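Local coordinates for putative alpha-L-fucosidase (Bacteroides thetaiotaomicron VPI-5482, PDB 3GZA), which probably hydrolyses alpha-L-fucosidic linkages in glycans, as a putative secreted fucosidase of glycoside hydrolase family 29, at residues 230-235 / 401-406; 377-382 / 431-436; 382-387 / 425-430. All coordinates share one frame; numbering follows the deposited sequence.

Contact 1 of 3, residues 230-235 / 401-406; sequences PCWSTF and KGESVG
S404 engages C231 and W232 at once, each with a different atom. Its CB sits over the six-membered ring of W232, 3.5 Å from the ring centroid and 12° off the normal, which is a CH-pi contact over the face. Its OG accepts the backbone N-H of C231 (C231 N to S404 OG 3.1 Å, 148° at the hydrogen). The water that donates to C231 O is also hydrogen-bonded to S404 OG, at 2.6 Å, giving this hydroxyl two polar partners. W232 CG stands beside its own backbone N (chi1 -49°), a turn that carries the benzo half of the indole to S404; W232 CZ2 also comes 4.1 Å from E403 CB. P230, whose preceding peptide bond is cis, brings CB to 3.3 Å from S404 OG, and the extended E403 crosses its ring, with OE2 3.7 Å from P230 CG. Cutting W232 back to an alanine here would probably strip S404 of its aromatic face and open a gap beside E403. This is a buried interdomain seam: a loop of the fucosidase TIM-barrel domain packed on a turn leaving strand 395-402 of the C-terminal beta-sandwich.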
loop_
_atom_site.group_PDB
_atom_site.type_symbol
_atom_site.label_atom_id
_atom_site.label_comp_id
_atom_site.label_asym_id
_atom_site.label_seq_id
_atom_site.Cartn_x
_atom_site.Cartn_y
_atom_site.Cartn_z
ATOM N N PRO A 230 30.804 -30.240 -19.426
ATOM C CA PRO A 230 31.491 -28.943 -19.382
ATOM C C PRO A 230 30.539 -27.797 -19.083
ATOM O O PRO A 230 29.311 -27.942 -19.245
ATOM C CB PRO A 230 32.072 -28.800 -20.796
ATOM C CG PRO A 230 31.218 -29.610 -21.641
ATOM C CD PRO A 230 30.822 -30.789 -20.797
ATOM N N CYS A 231 31.081 -26.688 -18.592
ATOM C CA CYS A 231 30.286 -25.489 -18.332
ATOM C C CYS A 231 31.026 -24.267 -18.889
ATOM O O CYS A 231 32.068 -23.890 -18.387
ATOM C CB CYS A 231 29.992 -25.275 -16.849
ATOM S SG CYS A 231 28.904 -23.893 -16.563
ATOM N N TRP A 232 30.481 -23.704 -19.971
ATOM C CA TRP A 232 31.058 -22.562 -20.675
ATOM C C TRP A 232 30.328 -21.305 -20.290
ATOM O O TRP A 232 29.166 -21.336 -19.950
ATOM C CB TRP A 232 30.890 -22.761 -22.200
ATOM C CG TRP A 232 31.325 -24.099 -22.678
ATOM C CD1 TRP A 232 30.502 -25.176 -22.969
ATOM C CD2 TRP A 232 32.643 -24.519 -22.981
ATOM N NE1 TRP A 232 31.249 -26.227 -23.385
ATOM C CE2 TRP A 232 32.569 -25.871 -23.402
ATOM C CE3 TRP A 232 33.884 -23.897 -22.935
ATOM C CZ2 TRP A 232 33.688 -26.599 -23.776
ATOM C CZ3 TRP A 232 35.015 -24.637 -23.274
ATOM C CH2 TRP A 232 34.908 -25.962 -23.719
ATOM N N SER A 233 30.997 -20.173 -20.409
ATOM C CA SER A 233 30.398 -18.879 -20.106
ATOM C C SER A 233 29.657 -18.273 -21.266
ATOM O O SER A 233 28.825 -17.395 -21.068
ATOM C CB SER A 233 31.460 -17.840 -19.727
ATOM O OG SER A 233 32.084 -18.194 -18.506
ATOM N N THR A 234 29.976 -18.738 -22.463
ATOM C CA THR A 234 29.412 -18.256 -23.698
ATOM C C THR A 234 28.008 -18.817 -23.930
ATOM O O THR A 234 27.646 -19.891 -23.416
ATOM C CB THR A 234 30.367 -18.490 -24.827
ATOM O OG1 THR A 234 30.849 -19.845 -24.823
ATOM C CG2 THR A 234 31.543 -17.518 -24.715
ATOM N N PHE A 235 27.221 -18.054 -24.703
ATOM C CA PHE A 235 25.792 -18.292 -24.797
ATOM C C PHE A 235 25.296 -17.793 -26.151
ATOM O O PHE A 235 25.856 -16.852 -26.689
ATOM C CB PHE A 235 25.133 -17.590 -23.565
ATOM C CG PHE A 235 23.920 -18.301 -23.037
ATOM C CD1 PHE A 235 24.070 -19.543 -22.412
ATOM C CD2 PHE A 235 22.629 -17.778 -23.196
ATOM C CE1 PHE A 235 22.980 -20.199 -21.946
ATOM C CE2 PHE A 235 21.527 -18.462 -22.717
ATOM C CZ PHE A 235 21.699 -19.671 -22.114
ATOM N N LYS A 401 40.941 -35.907 -17.757
ATOM C CA LYS A 401 40.755 -35.246 -19.035
ATOM C C LYS A 401 39.512 -34.399 -18.923
ATOM O O LYS A 401 38.570 -34.768 -18.243
ATOM C CB LYS A 401 40.578 -36.283 -20.145
ATOM C CG LYS A 401 41.823 -37.095 -20.472
ATOM N N GLY A 402 39.501 -33.277 -19.624
ATOM C CA GLY A 402 38.328 -32.402 -19.633
ATOM C C GLY A 402 38.253 -31.519 -20.837
ATOM O O GLY A 402 38.980 -31.713 -21.806
ATOM N N GLU A 403 37.361 -30.546 -20.759
ATOM C CA GLU A 403 37.100 -29.640 -21.878
ATOM C C GLU A 403 37.236 -28.211 -21.439
ATOM O O GLU A 403 38.279 -27.613 -21.622
ATOM C CB GLU A 403 35.698 -29.883 -22.426
ATOM C CG GLU A 403 35.547 -31.191 -23.131
ATOM C CD GLU A 403 34.162 -31.354 -23.735
ATOM O OE1 GLU A 403 33.831 -30.642 -24.712
ATOM O OE2 GLU A 403 33.410 -32.194 -23.205
ATOM N N SER A 404 36.187 -27.671 -20.817
ATOM C CA SER A 404 36.171 -26.308 -20.323
ATOM C C SER A 404 37.010 -26.117 -19.061
ATOM O O SER A 404 37.064 -26.998 -18.202
ATOM C CB SER A 404 34.738 -25.893 -20.003
ATOM O OG SER A 404 34.127 -26.831 -19.137
ATOM N N VAL A 405 37.590 -24.933 -18.955
ATOM C CA VAL A 405 38.302 -24.527 -17.763
ATOM C C VAL A 405 37.676 -23.206 -17.313
ATOM O O VAL A 405 37.001 -23.162 -16.291
ATOM C CB VAL A 405 39.814 -24.450 -17.999
ATOM C CG1 VAL A 405 40.476 -23.861 -16.778
ATOM C CG2 VAL A 405 40.383 -25.824 -18.307
ATOM N N GLY A 406 37.877 -22.136 -18.063
ATOM C CA GLY A 406 37.303 -20.846 -17.714
ATOM C C GLY A 406 37.993 -20.292 -16.483
ATOM O O GLY A 406 39.211 -20.513 -16.304
HETATM O O HOH W 1 33.755 -25.770 -16.757
#

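Contact 2 of 3, residues 377-382 / 431-436; sequences IKNGER and LPDIIN
R382 and N379 each hand one N-H across to the chain that leads into strand 434-440. R382 NH1 donates to the backbone L431 O at 2.9 Å (156°); the oxygen lies close to the guanidinium plane, while the donor is tilted 20° from the carbonyl plane. N379 ND2 gives its hydrogen to D433 OD2, also at 2.9 Å, and the amide and carboxylate are nearly coplanar, 20° apart. The R382 chain runs extended from CG to NE to carry the guanidinium there, its CD 3.2 Å from L431 O and 4.2 Å from P432 CA. These residues belong to the C-terminal beta-sandwich, where the loop between strands 366-375 and 383-392 meets the link from strand 420-428 to strand 434-440; a classic beta bulge follows at I435 and N436, both facing Q374. One shell out, R382 is steadied from its own loop: NE donates to N379 O at 3.0 Å, and NH2 bonds the same oxygen weakly. N379 closes a short 3-10 turn (G380 N bonds I377 O) that helps place the carbonyl R382 NE grips. D433 OD2 has a second donor in N376 ND2, and the backbone N-H of R382 is tied to E375 OE2.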
loop_
_atom_site.group_PDB
_atom_site.type_symbol
_atom_site.label_atom_id
_atom_site.label_comp_id
_atom_site.label_asym_id
_atom_site.label_seq_id
_atom_site.Cartn_x
_atom_site.Cartn_y
_atom_site.Cartn_z
ATOM N N ILE A 377 40.376 -15.170 -17.366
ATOM C CA ILE A 377 39.026 -15.021 -17.905
ATOM C C ILE A 377 38.753 -13.759 -18.740
ATOM O O ILE A 377 37.945 -13.801 -19.676
ATOM C CB ILE A 377 37.962 -15.225 -16.798
ATOM C CG1 ILE A 377 36.626 -15.731 -17.411
ATOM C CG2 ILE A 377 37.827 -13.984 -15.926
ATOM C CD1 ILE A 377 36.790 -17.035 -18.168
ATOM N N LYS A 378 39.462 -12.663 -18.469
ATOM C CA LYS A 378 39.315 -11.457 -19.277
ATOM C C LYS A 378 39.620 -11.701 -20.767
ATOM O O LYS A 378 39.136 -10.978 -21.624
ATOM C CB LYS A 378 40.166 -10.303 -18.755
ATOM C CG LYS A 378 41.617 -10.420 -19.034
ATOM C CD LYS A 378 42.348 -9.144 -18.622
ATOM C CE LYS A 378 42.413 -9.054 -17.106
ATOM N N ASN A 379 40.466 -12.688 -21.050
ATOM C CA ASN A 379 40.824 -13.059 -22.406
ATOM C C ASN A 379 40.034 -14.228 -23.013
ATOM O O ASN A 379 40.368 -14.689 -24.093
ATOM C CB ASN A 379 42.331 -13.286 -22.465
ATOM C CG ASN A 379 43.104 -12.019 -22.131
ATOM O OD1 ASN A 379 42.686 -10.923 -22.483
ATOM N ND2 ASN A 379 44.207 -12.167 -21.440
ATOM N N GLY A 380 38.985 -14.665 -22.326
ATOM C CA GLY A 380 38.063 -15.685 -22.848
ATOM C C GLY A 380 38.340 -17.110 -22.457
ATOM O O GLY A 380 39.289 -17.387 -21.730
ATOM N N GLU A 381 37.469 -18.007 -22.927
ATOM C CA GLU A 381 37.578 -19.432 -22.728
ATOM C C GLU A 381 38.259 -19.988 -23.965
ATOM O O GLU A 381 37.639 -20.271 -25.003
ATOM C CB GLU A 381 36.187 -20.018 -22.418
ATOM C CG GLU A 381 35.852 -19.690 -20.977
ATOM C CD GLU A 381 34.408 -19.849 -20.563
ATOM O OE1 GLU A 381 33.570 -20.283 -21.398
ATOM O OE2 GLU A 381 34.131 -19.527 -19.392
ATOM N N ARG A 382 39.579 -20.152 -23.861
ATOM C CA ARG A 382 40.380 -20.605 -24.990
ATOM C C ARG A 382 40.579 -22.100 -25.030
ATOM O O ARG A 382 40.670 -22.687 -26.094
ATOM C CB ARG A 382 41.751 -19.917 -24.969
ATOM C CG ARG A 382 41.605 -18.431 -24.914
ATOM C CD ARG A 382 42.909 -17.687 -24.926
ATOM N NE ARG A 382 42.675 -16.265 -25.167
ATOM C CZ ARG A 382 43.558 -15.446 -25.741
ATOM N NH1 ARG A 382 44.742 -15.875 -26.132
ATOM N NH2 ARG A 382 43.252 -14.173 -25.949
ATOM N N LEU A 431 45.820 -19.108 -28.059
ATOM C CA LEU A 431 46.900 -19.515 -27.162
ATOM C C LEU A 431 46.411 -19.389 -25.727
ATOM O O LEU A 431 46.037 -18.299 -25.305
ATOM C CB LEU A 431 48.141 -18.644 -27.347
ATOM C CG LEU A 431 49.318 -18.996 -26.403
ATOM C CD1 LEU A 431 49.900 -20.396 -26.663
ATOM C CD2 LEU A 431 50.421 -17.956 -26.527
ATOM N N PRO A 432 46.346 -20.519 -24.988
ATOM C CA PRO A 432 45.856 -20.431 -23.605
ATOM C C PRO A 432 46.655 -19.459 -22.719
ATOM O O PRO A 432 47.855 -19.274 -22.903
ATOM C CB PRO A 432 45.937 -21.878 -23.095
ATOM C CG PRO A 432 45.921 -22.722 -24.358
ATOM C CD PRO A 432 46.628 -21.906 -25.384
ATOM N N ASP A 433 45.943 -18.804 -21.825
ATOM C CA ASP A 433 46.476 -17.846 -20.861
ATOM C C ASP A 433 46.131 -18.443 -19.491
ATOM O O ASP A 433 45.117 -18.118 -18.855
ATOM C CB ASP A 433 45.866 -16.471 -21.134
ATOM C CG ASP A 433 46.461 -15.359 -20.277
ATOM O OD1 ASP A 433 47.298 -15.616 -19.387
ATOM O OD2 ASP A 433 46.086 -14.197 -20.506
ATOM N N ILE A 434 47.007 -19.330 -19.040
ATOM C CA ILE A 434 46.781 -20.080 -17.821
ATOM C C ILE A 434 47.396 -19.303 -16.661
ATOM O O ILE A 434 48.611 -19.155 -16.592
ATOM C CB ILE A 434 47.356 -21.512 -17.964
ATOM C CG1 ILE A 434 46.620 -22.250 -19.109
ATOM C CG2 ILE A 434 47.249 -22.269 -16.648
ATOM C CD1 ILE A 434 47.357 -23.423 -19.684
ATOM N N ILE A 435 46.549 -18.801 -15.759
ATOM C CA ILE A 435 47.038 -18.021 -14.634
ATOM C C ILE A 435 47.358 -18.910 -13.450
ATOM O O ILE A 435 48.036 -18.470 -12.525
ATOM C CB ILE A 435 46.071 -16.870 -14.249
ATOM C CG1 ILE A 435 44.721 -17.415 -13.732
ATOM C CG2 ILE A 435 45.863 -15.957 -15.435
ATOM C CD1 ILE A 435 43.846 -16.366 -13.108
ATOM N N ASN A 436 46.911 -20.168 -13.480
ATOM C CA ASN A 436 47.135 -21.077 -12.378
ATOM C C ASN A 436 46.977 -22.528 -12.815
ATOM O O ASN A 436 45.950 -22.903 -13.377
ATOM C CB ASN A 436 46.119 -20.741 -11.273
ATOM C CG ASN A 436 46.211 -21.644 -10.056
ATOM O OD1 ASN A 436 47.145 -22.398 -9.893
ATOM N ND2 ASN A 436 45.212 -21.550 -9.177
#

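Contact 3 of 3, residues 382-387 / 425-430; sequences RIRQYQ and VSESIA
E427 O takes two backbone N-H groups, R384 N at 2.9 Å and Q385 N at 3.1 Å, both approaching from the same face of its carbonyl plane. That double grip marks a slip of one residue in the antiparallel register between I383 and Q385. Q385 O answers on the other strand: it faces S426 and E427 together, a classic beta bulge, though the N-H bonds it receives from them are weak. Beyond the bulge, I429 N donates to R382 O at 3.0 Å, in the carbonyl plane. A side-chain bond joins Q387 NE2 to S426 OG, 2.8 Å and nearly straight at 169°; a bend at Q387 chi2 (82°) brings the amide round to the hydroxyl.

Two arginines lie against small or branched aliphatic groups. The guanidinium of R384 carries I429 CG2 over its centre, 3.8 Å above the plane, and that of R382, whose NH1 is bonded to L431 O, has A430 CB over one face. A water accepts from R384 NH1 and donates to E427 OE2, linking opposite charges that do not touch. I383 and V425 cross at about a right angle, CG1 of I383 3.9 Å from V425 CG2. They face the inside of the sandwich, where P432, in the loop before strand 434-440, and I434, in that strand of the other sheet, meet I383. Within its own sheet the pair is central: strand 420-428 has strand 357-362 on its far side, and strand 383-392 has strand 395-402 on its far side.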
loop_
_atom_site.group_PDB
_atom_site.type_symbol
_atom_site.label_atom_id
_atom_site.label_comp_id
_atom_site.label_asym_id
_atom_site.label_seq_id
_atom_site.Cartn_x
_atom_site.Cartn_y
_atom_site.Cartn_z
ATOM N N ARG A 382 39.579 -20.152 -23.861
ATOM C CA ARG A 382 40.380 -20.605 -24.990
ATOM C C ARG A 382 40.579 -22.100 -25.030
ATOM O O ARG A 382 40.670 -22.687 -26.094
ATOM C CB ARG A 382 41.751 -19.917 -24.969
ATOM C CG ARG A 382 41.605 -18.431 -24.914
ATOM C CD ARG A 382 42.909 -17.687 -24.926
ATOM N NE ARG A 382 42.675 -16.265 -25.167
ATOM C CZ ARG A 382 43.558 -15.446 -25.741
ATOM N NH1 ARG A 382 44.742 -15.875 -26.132
ATOM N NH2 ARG A 382 43.252 -14.173 -25.949
ATOM N N ILE A 383 40.672 -22.712 -23.857
ATOM C CA ILE A 383 40.896 -24.138 -23.729
ATOM C C ILE A 383 39.624 -24.890 -24.120
ATOM O O ILE A 383 38.535 -24.543 -23.658
ATOM C CB ILE A 383 41.312 -24.504 -22.264
ATOM C CG1 ILE A 383 42.704 -23.926 -21.950
ATOM C CG2 ILE A 383 41.333 -26.050 -22.038
ATOM C CD1 ILE A 383 43.108 -24.133 -20.465
ATOM N N ARG A 384 39.763 -25.858 -25.026
ATOM C CA ARG A 384 38.640 -26.693 -25.467
ATOM C C ARG A 384 38.791 -28.147 -25.100
ATOM O O ARG A 384 37.794 -28.831 -24.977
ATOM C CB ARG A 384 38.438 -26.551 -26.974
ATOM C CG ARG A 384 37.839 -25.201 -27.370
ATOM C CD ARG A 384 36.462 -25.025 -26.807
ATOM N NE ARG A 384 35.857 -23.762 -27.223
ATOM C CZ ARG A 384 35.248 -23.568 -28.379
ATOM N NH1 ARG A 384 35.209 -24.529 -29.308
ATOM N NH2 ARG A 384 34.729 -22.363 -28.643
ATOM N N GLN A 385 40.023 -28.641 -24.993
ATOM C CA GLN A 385 40.281 -30.028 -24.590
ATOM C C GLN A 385 41.603 -30.027 -23.835
ATOM O O GLN A 385 42.563 -29.417 -24.292
ATOM C CB GLN A 385 40.422 -30.964 -25.798
ATOM C CG GLN A 385 39.166 -31.189 -26.679
ATOM C CD GLN A 385 38.122 -32.113 -26.069
ATOM O OE1 GLN A 385 38.417 -32.915 -25.186
ATOM N NE2 GLN A 385 36.897 -32.033 -26.578
ATOM N N TYR A 386 41.653 -30.698 -22.685
ATOM C CA TYR A 386 42.905 -30.797 -21.933
ATOM C C TYR A 386 43.044 -32.135 -21.229
ATOM O O TYR A 386 42.074 -32.860 -21.018
ATOM C CB TYR A 386 43.032 -29.684 -20.887
ATOM C CG TYR A 386 42.072 -29.857 -19.738
ATOM C CD1 TYR A 386 42.397 -30.668 -18.640
ATOM C CD2 TYR A 386 40.811 -29.242 -19.736
ATOM C CE1 TYR A 386 41.497 -30.858 -17.605
ATOM C CE2 TYR A 386 39.943 -29.416 -18.711
ATOM C CZ TYR A 386 40.273 -30.217 -17.644
ATOM O OH TYR A 386 39.393 -30.397 -16.601
ATOM N N GLN A 387 44.281 -32.473 -20.891
ATOM C CA GLN A 387 44.553 -33.686 -20.134
ATOM C C GLN A 387 45.553 -33.353 -19.043
ATOM O O GLN A 387 46.365 -32.457 -19.213
ATOM C CB GLN A 387 45.161 -34.789 -20.994
ATOM C CG GLN A 387 44.375 -35.178 -22.227
ATOM C CD GLN A 387 44.625 -34.231 -23.394
ATOM O OE1 GLN A 387 45.783 -34.011 -23.788
ATOM N NE2 GLN A 387 43.540 -33.677 -23.964
ATOM N N VAL A 425 47.018 -28.892 -23.242
ATOM C CA VAL A 425 45.800 -28.374 -23.875
ATOM C C VAL A 425 45.900 -28.860 -25.334
ATOM O O VAL A 425 46.693 -28.329 -26.122
ATOM C CB VAL A 425 45.740 -26.839 -23.806
ATOM C CG1 VAL A 425 44.483 -26.285 -24.536
ATOM C CG2 VAL A 425 45.751 -26.357 -22.351
ATOM N N SER A 426 45.161 -29.916 -25.665
ATOM C CA SER A 426 45.196 -30.499 -27.010
ATOM C C SER A 426 44.348 -29.767 -28.058
ATOM O O SER A 426 44.596 -29.913 -29.266
ATOM C CB SER A 426 44.780 -31.958 -26.957
ATOM O OG SER A 426 43.553 -32.097 -26.299
ATOM N N GLU A 427 43.338 -29.022 -27.597
ATOM C CA GLU A 427 42.492 -28.246 -28.480
ATOM C C GLU A 427 42.269 -26.900 -27.828
ATOM O O GLU A 427 41.959 -26.823 -26.643
ATOM C CB GLU A 427 41.149 -28.954 -28.727
ATOM C CG GLU A 427 40.326 -28.335 -29.872
ATOM C CD GLU A 427 38.848 -28.780 -29.898
ATOM O OE1 GLU A 427 38.520 -29.864 -29.343
ATOM O OE2 GLU A 427 38.013 -28.022 -30.472
ATOM N N SER A 428 42.420 -25.829 -28.597
ATOM C CA SER A 428 42.181 -24.474 -28.101
ATOM C C SER A 428 41.874 -23.557 -29.279
ATOM O O SER A 428 42.342 -23.792 -30.405
ATOM C CB SER A 428 43.378 -23.963 -27.275
ATOM O OG SER A 428 44.568 -24.001 -28.056
ATOM N N ILE A 429 41.087 -22.529 -29.031
ATOM C CA ILE A 429 40.708 -21.556 -30.055
ATOM C C ILE A 429 41.652 -20.357 -30.080
ATOM O O ILE A 429 41.551 -19.526 -30.958
ATOM C CB ILE A 429 39.235 -21.113 -29.934
ATOM C CG1 ILE A 429 38.959 -20.498 -28.562
ATOM C CG2 ILE A 429 38.313 -22.342 -30.278
ATOM C CD1 ILE A 429 37.617 -19.793 -28.427
ATOM N N ALA A 430 42.554 -20.272 -29.114
ATOM C CA ALA A 430 43.589 -19.238 -29.062
ATOM C C ALA A 430 44.638 -19.725 -28.057
ATOM O O ALA A 430 44.360 -20.653 -27.306
ATOM C CB ALA A 430 43.006 -17.889 -28.642
HETATM O O HOH W 2 35.666 -27.662 -28.980
HETATM O O HOH W 3 36.344 -30.930 -28.690
#

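How the contacts relate
Contact 1 is buried and joins two domains; contacts 2 and 3 lie wholly within the beta-sandwich, contact 2 at its surface, contact 3 partly buried. Contact 3 is strand pairing, ruled by backbone bonds and bulges, while contact 2 ties two loops through side-chain donors and contact 1 relies on an aromatic face and one hydroxyl. R382 is shared: its guanidinium bonds in contact 2, while in contact 3 its carbonyl pairs with I429 and its side chain lies against A430. Contact 1 touches each of the others: S233 OG probably bonds E381 OE2 of the loop 377-382, and G402 N probably bonds Y386 O, since strands 395-402 and 383-392 are neighbours in one sheet.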